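Local structure of SidF, inhibitor of growth family, member 3 (Legionella pneumophila subsp. pneumophila, 4FYE) at residues A[6-9]-A[10-13]; A[344-347]-A[348-352]; A[587-590]-A[591-594]; A[596-599]-A[600-604]; A[627-630]-A[631-635]. The protein is a Legionella phosphatase that acts on phosphoinositides, probably removing the 3-phosphate of phosphatidylinositol 3,4,5-trisphosphate. The protein carries 1 engineered substitution. All blocks are in the same frame, centred on the assembly; numbering follows the deposited sequence.

Interaction 1 of 5, residues A[6-9]-A[10-13]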
loop_
_atom_site.group_PDB
_atom_site.type_symbol
_atom_site.label_atom_id
_atom_site.label_comp_id
_atom_site.label_asym_id
_atom_site.label_seq_id
_atom_site.Cartn_x
_atom_site.Cartn_y
_atom_site.Cartn_z
ATOM N N THR A 6 17.688 -0.061 11.946
ATOM C CA THR A 6 16.724 0.614 12.812
ATOM C C THR A 6 17.147 2.087 12.847
ATOM O O THR A 6 17.347 2.712 13.901
ATOM C CB THR A 6 16.652 -0.055 14.192
ATOM O OG1 THR A 6 17.932 0.028 14.836
ATOM C CG2 THR A 6 16.294 -1.522 14.017
ATOM N N GLU A 7 17.292 2.601 11.631
ATOM C CA GLU A 7 17.767 3.932 11.358
ATOM C C GLU A 7 16.578 4.828 11.079
ATOM O O GLU A 7 15.513 4.397 10.697
ATOM C CB GLU A 7 18.702 3.887 10.138
ATOM C CG GLU A 7 19.467 5.163 9.832
ATOM C CD GLU A 7 20.466 5.529 10.916
ATOM O OE1 GLU A 7 20.085 6.360 11.780
ATOM O OE2 GLU A 7 21.611 4.984 10.894
ATOM N N ASN A 8 16.788 6.101 11.275
ATOM C CA ASN A 8 15.786 7.090 11.055
ATOM C C ASN A 8 15.431 7.078 9.560
ATOM O O ASN A 8 16.315 6.984 8.732
ATOM C CB ASN A 8 16.371 8.418 11.495
ATOM C CG ASN A 8 15.491 9.560 11.168
ATOM O OD1 ASN A 8 14.610 9.913 11.949
ATOM N ND2 ASN A 8 15.687 10.138 10.001
ATOM N N ILE A 9 14.138 7.142 9.229
ATOM C CA ILE A 9 13.691 7.035 7.856
ATOM C C ILE A 9 14.355 8.118 6.975
ATOM O O ILE A 9 14.893 7.803 5.905
ATOM C CB ILE A 9 12.145 7.074 7.796
ATOM C CG1 ILE A 9 11.571 5.927 6.953
ATOM C CG2 ILE A 9 11.540 8.477 7.584
ATOM C CD1 ILE A 9 12.202 5.637 5.631
ATOM N N GLU A 10 14.366 9.371 7.442
ATOM C CA GLU A 10 14.937 10.425 6.664
ATOM C C GLU A 10 16.406 10.156 6.406
ATOM O O GLU A 10 16.874 10.365 5.262
ATOM C CB GLU A 10 14.778 11.814 7.305
ATOM C CG GLU A 10 15.187 12.894 6.315
ATOM C CD GLU A 10 15.246 14.341 6.851
ATOM O OE1 GLU A 10 16.138 15.124 6.379
ATOM O OE2 GLU A 10 14.401 14.702 7.717
ATOM N N THR A 11 17.161 9.705 7.420
ATOM C CA THR A 11 18.590 9.553 7.150
ATOM C C THR A 11 18.774 8.388 6.162
ATOM O O THR A 11 19.478 8.494 5.164
ATOM C CB THR A 11 19.504 9.434 8.397
ATOM O OG1 THR A 11 19.719 8.056 8.669
ATOM C CG2 THR A 11 18.938 10.127 9.638
ATOM N N TYR A 12 18.098 7.289 6.408
ATOM C CA TYR A 12 18.082 6.251 5.396
ATOM C C TYR A 12 17.720 6.691 3.958
ATOM O O TYR A 12 18.430 6.356 3.004
ATOM C CB TYR A 12 17.215 5.105 5.819
ATOM C CG TYR A 12 17.346 3.872 4.965
ATOM C CD1 TYR A 12 18.598 3.353 4.579
ATOM C CD2 TYR A 12 16.229 3.180 4.588
ATOM C CE1 TYR A 12 18.704 2.180 3.822
ATOM C CE2 TYR A 12 16.315 2.004 3.860
ATOM C CZ TYR A 12 17.543 1.508 3.478
ATOM O OH TYR A 12 17.554 0.352 2.720
ATOM N N VAL A 13 16.655 7.450 3.785
ATOM C CA VAL A 13 16.232 7.854 2.430
ATOM C C VAL A 13 17.332 8.706 1.774
ATOM O O VAL A 13 17.603 8.605 0.542
ATOM C CB VAL A 13 14.934 8.655 2.536
ATOM C CG1 VAL A 13 14.655 9.399 1.254
ATOM C CG2 VAL A 13 13.757 7.748 3.022
#

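Interaction 2 of 5, residues A[344-347]-A[348-352]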
loop_
_atom_site.group_PDB
_atom_site.type_symbol
_atom_site.label_atom_id
_atom_site.label_comp_id
_atom_site.label_asym_id
_atom_site.label_seq_id
_atom_site.Cartn_x
_atom_site.Cartn_y
_atom_site.Cartn_z
ATOM N N LYS A 344 15.374 1.696 22.955
ATOM C CA LYS A 344 15.072 0.858 24.089
ATOM C C LYS A 344 14.522 1.661 25.285
ATOM O O LYS A 344 13.539 1.287 25.861
ATOM C CB LYS A 344 16.308 0.043 24.516
ATOM C CG LYS A 344 15.986 -0.823 25.729
ATOM C CD LYS A 344 17.169 -1.282 26.555
ATOM C CE LYS A 344 16.649 -1.636 27.936
ATOM N NZ LYS A 344 17.567 -2.601 28.599
ATOM N N LEU A 345 15.166 2.755 25.642
ATOM C CA LEU A 345 14.690 3.550 26.757
ATOM C C LEU A 345 13.363 4.199 26.397
ATOM O O LEU A 345 12.478 4.249 27.210
ATOM C CB LEU A 345 15.727 4.608 27.168
ATOM C CG LEU A 345 16.919 4.051 27.970
ATOM C CD1 LEU A 345 18.106 5.007 28.100
ATOM C CD2 LEU A 345 16.538 3.551 29.362
ATOM N N TYR A 346 13.213 4.648 25.153
ATOM C CA TYR A 346 12.006 5.272 24.706
ATOM C C TYR A 346 10.837 4.320 24.889
ATOM O O TYR A 346 9.737 4.747 25.376
ATOM C CB TYR A 346 12.104 5.755 23.251
ATOM C CG TYR A 346 10.745 6.184 22.673
ATOM C CD1 TYR A 346 10.044 7.262 23.202
ATOM C CD2 TYR A 346 10.169 5.506 21.672
ATOM C CE1 TYR A 346 8.800 7.635 22.710
ATOM C CE2 TYR A 346 8.946 5.866 21.168
ATOM C CZ TYR A 346 8.258 6.926 21.710
ATOM O OH TYR A 346 7.005 7.295 21.226
ATOM N N VAL A 347 11.070 3.053 24.504
ATOM C CA VAL A 347 10.005 2.060 24.457
ATOM C C VAL A 347 9.606 1.667 25.877
ATOM O O VAL A 347 8.425 1.472 26.166
ATOM C CB VAL A 347 10.413 0.768 23.685
ATOM C CG1 VAL A 347 9.361 -0.315 23.915
ATOM C CG2 VAL A 347 10.569 1.046 22.208
ATOM N N GLU A 348 10.595 1.628 26.759
ATOM C CA GLU A 348 10.430 1.177 28.123
ATOM C C GLU A 348 9.597 2.213 28.901
ATOM O O GLU A 348 8.730 1.857 29.673
ATOM C CB GLU A 348 11.823 0.894 28.695
ATOM C CG GLU A 348 11.973 0.694 30.203
ATOM C CD GLU A 348 13.465 0.596 30.643
ATOM O OE1 GLU A 348 13.804 1.052 31.774
ATOM O OE2 GLU A 348 14.312 0.068 29.858
ATOM N N HIS A 349 9.773 3.490 28.601
ATOM C CA HIS A 349 9.043 4.529 29.302
ATOM C C HIS A 349 7.879 5.195 28.594
ATOM O O HIS A 349 7.300 6.111 29.153
ATOM C CB HIS A 349 10.049 5.604 29.753
ATOM C CG HIS A 349 11.165 5.042 30.593
ATOM N ND1 HIS A 349 11.080 4.940 31.925
ATOM C CD2 HIS A 349 12.345 4.483 30.246
ATOM C CE1 HIS A 349 12.169 4.372 32.415
ATOM N NE2 HIS A 349 12.957 4.092 31.390
ATOM N N ASN A 350 7.522 4.798 27.367
ATOM C CA ASN A 350 6.374 5.418 26.734
ATOM C C ASN A 350 5.406 4.397 26.149
ATOM O O ASN A 350 5.829 3.467 25.438
ATOM C CB ASN A 350 6.853 6.406 25.629
ATOM C CG ASN A 350 7.642 7.623 26.205
ATOM O OD1 ASN A 350 7.080 8.669 26.429
ATOM N ND2 ASN A 350 8.907 7.476 26.402
ATOM N N PRO A 351 4.121 4.533 26.472
ATOM C CA PRO A 351 3.046 3.693 25.892
ATOM C C PRO A 351 2.963 3.973 24.425
ATOM O O PRO A 351 3.072 5.100 24.014
ATOM C CB PRO A 351 1.755 4.190 26.573
ATOM C CG PRO A 351 2.219 4.985 27.799
ATOM C CD PRO A 351 3.737 5.147 27.759
ATOM N N LEU A 352 2.829 2.947 23.621
ATOM C CA LEU A 352 2.928 3.125 22.196
ATOM C C LEU A 352 1.569 2.945 21.655
ATOM O O LEU A 352 0.839 2.051 22.131
ATOM C CB LEU A 352 3.790 2.061 21.591
ATOM C CG LEU A 352 5.199 2.500 21.209
ATOM C CD1 LEU A 352 5.691 3.712 21.981
ATOM C CD2 LEU A 352 6.127 1.317 21.441
#

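Interaction 3 of 5, residues A[587-590]-A[591-594]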
loop_
_atom_site.group_PDB
_atom_site.type_symbol
_atom_site.label_atom_id
_atom_site.label_comp_id
_atom_site.label_asym_id
_atom_site.label_seq_id
_atom_site.Cartn_x
_atom_site.Cartn_y
_atom_site.Cartn_z
ATOM N N GLU A 587 8.872 35.828 5.202
ATOM C CA GLU A 587 9.284 35.981 6.595
ATOM C C GLU A 587 8.500 35.216 7.683
ATOM O O GLU A 587 8.804 35.343 8.862
ATOM C CB GLU A 587 9.414 37.481 6.947
ATOM C CG GLU A 587 10.757 38.081 6.550
ATOM C CD GLU A 587 10.764 39.595 6.585
ATOM O OE1 GLU A 587 11.412 40.172 7.494
ATOM O OE2 GLU A 587 10.119 40.209 5.703
ATOM N N THR A 588 7.515 34.406 7.333
ATOM C CA THR A 588 6.849 33.638 8.400
ATOM C C THR A 588 7.471 32.232 8.623
ATOM O O THR A 588 7.665 31.496 7.650
ATOM C CB THR A 588 5.297 33.652 8.279
ATOM O OG1 THR A 588 4.884 33.834 6.909
ATOM C CG2 THR A 588 4.736 34.800 9.142
ATOM N N ASP A 589 7.792 31.893 9.887
ATOM C CA ASP A 589 8.571 30.661 10.278
ATOM C C ASP A 589 7.967 29.321 9.794
ATOM O O ASP A 589 6.754 29.255 9.601
ATOM C CB ASP A 589 8.859 30.620 11.806
ATOM C CG ASP A 589 7.600 30.389 12.663
ATOM O OD1 ASP A 589 6.990 29.296 12.583
ATOM O OD2 ASP A 589 7.240 31.291 13.454
ATOM N N PRO A 590 8.795 28.251 9.621
ATOM C CA PRO A 590 8.215 27.050 9.000
ATOM C C PRO A 590 7.000 26.510 9.764
ATOM O O PRO A 590 6.065 25.948 9.135
ATOM C CB PRO A 590 9.377 26.034 9.009
ATOM C CG PRO A 590 10.616 26.866 9.136
ATOM C CD PRO A 590 10.207 28.030 10.001
ATOM N N GLU A 591 7.010 26.725 11.087
ATOM C CA GLU A 591 6.018 26.157 12.002
ATOM C C GLU A 591 4.648 26.725 11.803
ATOM O O GLU A 591 3.697 25.985 11.655
ATOM C CB GLU A 591 6.444 26.303 13.464
ATOM C CG GLU A 591 6.816 24.986 14.140
ATOM C CD GLU A 591 7.771 24.122 13.313
ATOM O OE1 GLU A 591 7.351 23.047 12.806
ATOM O OE2 GLU A 591 8.945 24.533 13.162
ATOM N N THR A 592 4.542 28.042 11.811
ATOM C CA THR A 592 3.291 28.711 11.461
ATOM C C THR A 592 2.763 28.260 10.073
ATOM O O THR A 592 1.602 27.889 9.920
ATOM C CB THR A 592 3.476 30.242 11.558
ATOM O OG1 THR A 592 3.743 30.589 12.922
ATOM C CG2 THR A 592 2.246 31.008 11.075
ATOM N N LYS A 593 3.636 28.264 9.079
ATOM C CA LYS A 593 3.288 27.847 7.727
ATOM C C LYS A 593 2.711 26.443 7.692
ATOM O O LYS A 593 1.781 26.196 6.937
ATOM C CB LYS A 593 4.519 27.910 6.835
ATOM C CG LYS A 593 4.250 28.378 5.417
ATOM C CD LYS A 593 5.461 28.116 4.529
ATOM C CE LYS A 593 6.667 28.924 5.003
ATOM N NZ LYS A 593 7.933 28.148 4.884
ATOM N N SER A 594 3.259 25.540 8.509
ATOM C CA SER A 594 2.740 24.179 8.609
ATOM C C SER A 594 1.411 24.135 9.241
ATOM O O SER A 594 0.555 23.383 8.815
ATOM C CB SER A 594 3.626 23.332 9.457
ATOM O OG SER A 594 4.667 22.945 8.630
#

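Interaction 4 of 5, residues A[596-599]-A[600-604]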
loop_
_atom_site.group_PDB
_atom_site.type_symbol
_atom_site.label_atom_id
_atom_site.label_comp_id
_atom_site.label_asym_id
_atom_site.label_seq_id
_atom_site.Cartn_x
_atom_site.Cartn_y
_atom_site.Cartn_z
ATOM N N LEU A 596 -0.748 26.254 9.071
ATOM C CA LEU A 596 -1.790 26.818 8.214
ATOM C C LEU A 596 -2.195 25.878 7.079
ATOM O O LEU A 596 -3.333 25.917 6.601
ATOM C CB LEU A 596 -1.343 28.171 7.666
ATOM C CG LEU A 596 -1.543 29.361 8.622
ATOM C CD1 LEU A 596 -1.134 29.027 10.043
ATOM C CD2 LEU A 596 -0.822 30.610 8.147
ATOM N N GLN A 597 -1.252 25.038 6.672
ATOM C CA GLN A 597 -1.444 24.073 5.598
ATOM C C GLN A 597 -2.128 22.853 6.158
ATOM O O GLN A 597 -3.088 22.354 5.571
ATOM C CB GLN A 597 -0.099 23.690 4.986
ATOM C CG GLN A 597 0.671 24.880 4.410
ATOM C CD GLN A 597 2.106 24.528 4.065
ATOM O OE1 GLN A 597 2.746 23.738 4.769
ATOM N NE2 GLN A 597 2.618 25.093 2.959
ATOM N N HIS A 598 -1.638 22.384 7.303
ATOM C CA HIS A 598 -2.302 21.299 8.003
ATOM C C HIS A 598 -3.737 21.624 8.215
ATOM O O HIS A 598 -4.590 20.834 7.841
ATOM C CB HIS A 598 -1.666 20.991 9.350
ATOM C CG HIS A 598 -2.440 19.952 10.163
ATOM N ND1 HIS A 598 -2.546 18.650 9.778
ATOM C CD2 HIS A 598 -3.172 20.076 11.357
ATOM C CE1 HIS A 598 -3.292 17.981 10.689
ATOM N NE2 HIS A 598 -3.682 18.857 11.646
ATOM N N PHE A 599 -4.039 22.777 8.799
ATOM C CA PHE A 599 -5.457 23.098 9.070
ATOM C C PHE A 599 -6.320 23.105 7.799
ATOM O O PHE A 599 -7.387 22.473 7.712
ATOM C CB PHE A 599 -5.612 24.449 9.799
ATOM C CG PHE A 599 -7.037 24.775 10.178
ATOM C CD1 PHE A 599 -7.907 25.355 9.257
ATOM C CD2 PHE A 599 -7.514 24.513 11.460
ATOM C CE1 PHE A 599 -9.219 25.673 9.599
ATOM C CE2 PHE A 599 -8.827 24.824 11.811
ATOM C CZ PHE A 599 -9.679 25.400 10.879
ATOM N N TYR A 600 -5.862 23.857 6.820
ATOM C CA TYR A 600 -6.592 23.989 5.593
ATOM C C TYR A 600 -6.715 22.678 4.793
ATOM O O TYR A 600 -7.739 22.423 4.144
ATOM C CB TYR A 600 -5.883 24.995 4.725
ATOM C CG TYR A 600 -6.577 25.147 3.438
ATOM C CD1 TYR A 600 -6.296 24.288 2.358
ATOM C CD2 TYR A 600 -7.587 26.091 3.302
ATOM C CE1 TYR A 600 -6.985 24.415 1.161
ATOM C CE2 TYR A 600 -8.288 26.231 2.120
ATOM C CZ TYR A 600 -7.980 25.399 1.054
ATOM O OH TYR A 600 -8.691 25.562 -0.103
ATOM N N ASN A 601 -5.660 21.874 4.781
ATOM C CA ASN A 601 -5.695 20.697 3.938
ATOM C C ASN A 601 -6.636 19.642 4.497
ATOM O O ASN A 601 -7.402 19.058 3.740
ATOM C CB ASN A 601 -4.279 20.186 3.615
ATOM C CG ASN A 601 -3.629 20.983 2.490
ATOM O OD1 ASN A 601 -4.315 21.537 1.584
ATOM N ND2 ASN A 601 -2.314 21.052 2.519
ATOM N N SER A 602 -6.583 19.449 5.821
ATOM C CA SER A 602 -7.550 18.696 6.591
ATOM C C SER A 602 -8.943 19.088 6.200
ATOM O O SER A 602 -9.730 18.238 5.815
ATOM C CB SER A 602 -7.393 19.038 8.058
ATOM O OG SER A 602 -6.235 18.445 8.611
ATOM N N CYS A 603 -9.272 20.371 6.289
ATOM C CA CYS A 603 -10.605 20.795 5.903
ATOM C C CYS A 603 -10.898 20.495 4.436
ATOM O O CYS A 603 -11.993 20.017 4.097
ATOM C CB CYS A 603 -10.785 22.286 6.157
ATOM S SG CYS A 603 -10.611 22.645 7.896
ATOM N N ALA A 604 -9.919 20.743 3.562
ATOM C CA ALA A 604 -10.185 20.597 2.139
ATOM C C ALA A 604 -10.400 19.152 1.828
ATOM O O ALA A 604 -11.346 18.849 1.131
ATOM C CB ALA A 604 -9.100 21.203 1.265
#

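Interaction 5 of 5, residues A[627-630]-A[631-635]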
loop_
_atom_site.group_PDB
_atom_site.type_symbol
_atom_site.label_atom_id
_atom_site.label_comp_id
_atom_site.label_asym_id
_atom_site.label_seq_id
_atom_site.Cartn_x
_atom_site.Cartn_y
_atom_site.Cartn_z
ATOM N N LEU A 627 -12.477 9.269 -3.911
ATOM C CA LEU A 627 -12.997 9.305 -2.556
ATOM C C LEU A 627 -11.983 8.564 -1.714
ATOM O O LEU A 627 -11.573 9.073 -0.666
ATOM C CB LEU A 627 -14.416 8.731 -2.434
ATOM C CG LEU A 627 -14.969 8.487 -1.006
ATOM C CD1 LEU A 627 -14.959 9.760 -0.156
ATOM C CD2 LEU A 627 -16.386 7.894 -1.098
ATOM N N GLN A 628 -11.512 7.432 -2.239
ATOM C CA GLN A 628 -10.468 6.629 -1.616
ATOM C C GLN A 628 -9.220 7.476 -1.444
ATOM O O GLN A 628 -8.597 7.503 -0.361
ATOM C CB GLN A 628 -10.243 5.386 -2.479
ATOM C CG GLN A 628 -11.514 4.534 -2.737
ATOM C CD GLN A 628 -12.283 4.903 -4.013
ATOM O OE1 GLN A 628 -12.401 6.046 -4.346
ATOM N NE2 GLN A 628 -12.877 3.931 -4.672
ATOM N N THR A 629 -8.876 8.244 -2.485
ATOM C CA THR A 629 -7.671 9.102 -2.412
ATOM C C THR A 629 -7.827 10.188 -1.376
ATOM O O THR A 629 -6.881 10.452 -0.633
ATOM C CB THR A 629 -7.366 9.800 -3.738
ATOM O OG1 THR A 629 -7.153 8.799 -4.721
ATOM C CG2 THR A 629 -6.071 10.638 -3.639
ATOM N N LEU A 630 -9.041 10.753 -1.270
ATOM C CA LEU A 630 -9.281 11.859 -0.380
ATOM C C LEU A 630 -9.134 11.372 0.999
ATOM O O LEU A 630 -8.354 11.921 1.793
ATOM C CB LEU A 630 -10.644 12.482 -0.620
ATOM C CG LEU A 630 -10.543 13.238 -1.948
ATOM C CD1 LEU A 630 -11.885 13.624 -2.624
ATOM C CD2 LEU A 630 -9.649 14.450 -1.733
ATOM N N MET A 631 -9.817 10.290 1.289
ATOM C CA MET A 631 -9.768 9.735 2.647
ATOM C C MET A 631 -8.352 9.263 2.992
ATOM O O MET A 631 -7.888 9.455 4.125
ATOM C CB MET A 631 -10.810 8.633 2.816
ATOM C CG MET A 631 -12.223 9.116 2.575
ATOM S SD MET A 631 -12.532 10.363 3.837
ATOM C CE MET A 631 -13.499 9.462 5.012
ATOM N N ALA A 632 -7.601 8.737 2.013
ATOM C CA ALA A 632 -6.252 8.249 2.396
ATOM C C ALA A 632 -5.417 9.463 2.668
ATOM O O ALA A 632 -4.664 9.517 3.625
ATOM C CB ALA A 632 -5.638 7.415 1.320
ATOM N N SER A 633 -5.575 10.482 1.844
ATOM C CA SER A 633 -4.814 11.716 2.069
ATOM C C SER A 633 -5.136 12.338 3.443
ATOM O O SER A 633 -4.238 12.871 4.137
ATOM C CB SER A 633 -5.126 12.677 0.939
ATOM O OG SER A 633 -4.771 12.004 -0.277
ATOM N N LEU A 634 -6.390 12.198 3.866
ATOM C CA LEU A 634 -6.840 12.799 5.112
ATOM C C LEU A 634 -6.216 12.089 6.292
ATOM O O LEU A 634 -5.899 12.714 7.347
ATOM C CB LEU A 634 -8.325 12.612 5.242
ATOM C CG LEU A 634 -9.212 13.672 5.872
ATOM C CD1 LEU A 634 -10.441 12.927 6.361
ATOM C CD2 LEU A 634 -8.548 14.488 6.964
ATOM N N SER A 635 -6.090 10.780 6.145
ATOM C CA SER A 635 -5.496 10.029 7.205
ATOM C C SER A 635 -4.001 10.312 7.242
ATOM O O SER A 635 -3.432 10.419 8.322
ATOM C CB SER A 635 -5.769 8.574 7.038
ATOM O OG SER A 635 -4.823 8.052 6.119
#

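Interaction 1 of 5, residues A[6-9]-A[10-13]
The N-terminal cap of helix 9-16 is built here, with Asn-8 at the N-cap position and its side chain folded against Thr-11. The methyl CG2 of Thr-11 lies 3.6 Å from CB of Asn-8, and the two side chains meet at about a right angle. One residue earlier, the first torsion of Glu-7 (chi1 -171°) sets CG 3.1 Å from Thr-11 OG1. A bend at the next bond then brings OE1 of Glu-7 back to its neighbour's backbone, where it accepts a weak bond of 3.3 Å from Asn-8 N. Behind the cap the helical bonds start at once: Tyr-12 N gives to Asn-8 O at 2.9 Å and Val-13 N to Ile-9 O at 2.8 Å, both almost straight. On the inner side Ile-9 CD1 rests on Val-13 CG2 at 3.7 Å. This aliphatic pair faces strands 199-206 and 247-254, while the hydroxyl of Tyr-12 is hydrogen-bonded to Asp-43. The first turn is thus two-faced: the side chains of Glu-7 and Asn-8 touch Arg-339, and the apolar pair packs on the sheet, Ile-9 on Ile-205 and Ile-250, Val-13 on Phe-201 and Met-203.

Interaction 2 of 5, residues A[344-347]-A[348-352]
Residues 344-352 run through the C-terminal end of helix 335-349 and out into extended chain just before strand 353-360. Glu-348 N donates to Lys-344 O at 3.1 Å, and His-349 N donates to Leu-345 O, also at 3.1 Å. At Asn-350 the backbone is extended, and its side-chain ND2 gives a hydrogen bond of 3.0 Å to Tyr-346 O. The donor lies in the carbonyl plane on a lone pair, and the acceptor is only 5° out of the amide plane. ND2 also gives to Lys-321 O, its stronger partner, and the two acceptors together fix the rotation of the amide. The Asn-350 side chain crosses that of Tyr-346 at about a right angle, the amide and ring planes 28° apart, with ND2 3.4 Å from CD1. CD1 of Leu-352 approaches the phenol end of that ring, 4.0 Å from CE2. On the outer side the extended chains of Lys-344 and Glu-348 bring opposite charges near each other without forming a salt bridge, NZ and OE2 being 4.4 Å apart. The imidazole of His-349, stacked with Tyr-326, turns its edge to the backbone of Leu-345, with CD2 3.0 Å from Leu-345 O.

Interaction 3 of 5, residues A[587-590]-A[591-594]
Asp-589 and Thr-592 make the tight part of this contact. OD1 of Asp-589 accepts a hydrogen bond of 2.9 Å from Thr-592 N, a nearly straight bond that meets the oxygen on its syn side but 32° out of the carboxylate plane. The first torsion of Asp-589, 69°, tucks CG between the backbone N and the carbonyl carbon and thereby bends the carboxylate over the first turn. There OD1 also lies 3.2 Å from CB of Glu-591. The side chains of Asp-589 and Thr-592 cross at about a right angle, OG1 lying 3.5 Å from OD1 of Asp-589 and a similar distance from OD2. The backbone follows on with a weak bond of 3.3 Å from Lys-593 N to Asp-589 O and a stronger one of 2.9 Å from Ser-594 N to Pro-590 O, to which Ser-594 OG adds a long, weak bond.

The whole contact lies at the surface, and away from the aspartate it is much looser. The Pro-590 ring and the Glu-591 chain beyond CB make little contact, and the bent chain of Lys-593 merely brings CE within 3.8 Å of Thr-588 O. The negative carboxylate over the first N-H groups would probably interact favourably with the helix dipole. An aspartate at the N-cap followed by proline in the first turn, where no N-H is needed for a helical bond, is a classic helix start, and here it opens helix 590-614 after the loop from helix 522-583.

Interaction 4 of 5, residues A[596-599]-A[600-604]
The imidazole of His-598 carries Ser-602 OG over one face, 3.6 Å above the ring plane and displaced toward the rim at CE1. At the edge of this ring both nitrogens are bonded to residues elsewhere, ND1 to Glu-637 OE1 and NE2 to Asn-455 OD1, and two such oxygen partners could favour a doubly protonated imidazole. The Phe-599 ring has a sulfur neighbour instead: Cys-603 SG sits 4.2 Å from the ring centroid and 30° off the normal, an oblique sulfur-aromatic contact whose nearest ring atom to SG is CE1, at 3.7 Å. With CG anti to the backbone N (chi1 -176°), the phenyl ring is directed to where the sulfur one turn later can reach it. The Tyr-600 ring has Asn-601 OD1 at its edge, in the ring plane.

Beneath the side chains, His-598 O is gripped twice by a single residue. Ser-602 N comes to it at 3.2 Å and Ser-602 OG at 3.0 Å, from opposite faces of the carbonyl plane, so the hydroxyl over the imidazole is itself tied down. Asn-601 N bonds to Gln-597 O at 2.7 Å, while Asn-601 ND2 bonds to Gly-673 O and OD1 accepts from Tyr-675 N.

These residues form a central, mostly buried part of helix 590-614. Phe-599 and Cys-603 pack toward helices 438-458 and 467-476, Leu-596 and Tyr-600 touch helix 522-583, and Gln-597 reaches the loop at Asp-672.

Interaction 5 of 5, residues A[627-630]-A[631-635]
Thr-629 O is held by both donors of Ser-633: the hydroxyl OG at 2.6 Å and the backbone N at 2.8 Å, reaching it from opposite faces of the carbonyl plane. This is the familiar helix-interior serine, its hydroxyl bonded back to the carbonyl four residues earlier, in buried helix 626-637. The torsion responsible is chi1 of Ser-633, -58°, which sets OG anti to its own carbonyl carbon and turns it back along the helix. A buried hydroxyl is thereby satisfied within its own helix, and Thr-629 does likewise, OG1 bonding to Phe-625 O. Two residues after Ser-633, Ser-635 OG bonds three residues back, to Ala-632 O, at 2.9 Å.

The apolar side is carried by Leu-627 and Met-631, which run alongside each other in the same direction, CD1 of the leucine 3.9 Å from CG of the methionine. Beyond CG the methionine chain bends twice and leads off to Phe-444 and Met-448 of helix 438-458. Ala-609 of helix 590-614 touches both residues of the pair, and Ala-632 faces Ile-660 of helix 652-668. At the base of the Met-631 side chain the fit against the backbone is close: CG lies 3.3 Å from Leu-627 O, the same oxygen that accepts Met-631 N at 2.9 Å.

How the interactions relate
All five contacts are local and follow one another along the chain; none nests in or crosses another. Interaction 1 starts helix 9-16, which packs on strands 199-206 and 247-254. Interaction 2, about 19 Å away between centres, turns the end of helix 335-349 toward strand 353-360; Arg-339 of that helix reaches back to the N-terminal loop of interaction 1. Interactions 3 and 4 share helix 590-614: residues 587-594 close the loop after helix 522-583 and start the helix, and residues 596-604 carry it into the interior. Interaction 5 lies on the next helix, 626-637, and touches interaction 4 through Leu-634 CD2 and Ser-602 O, 4.1 Å apart.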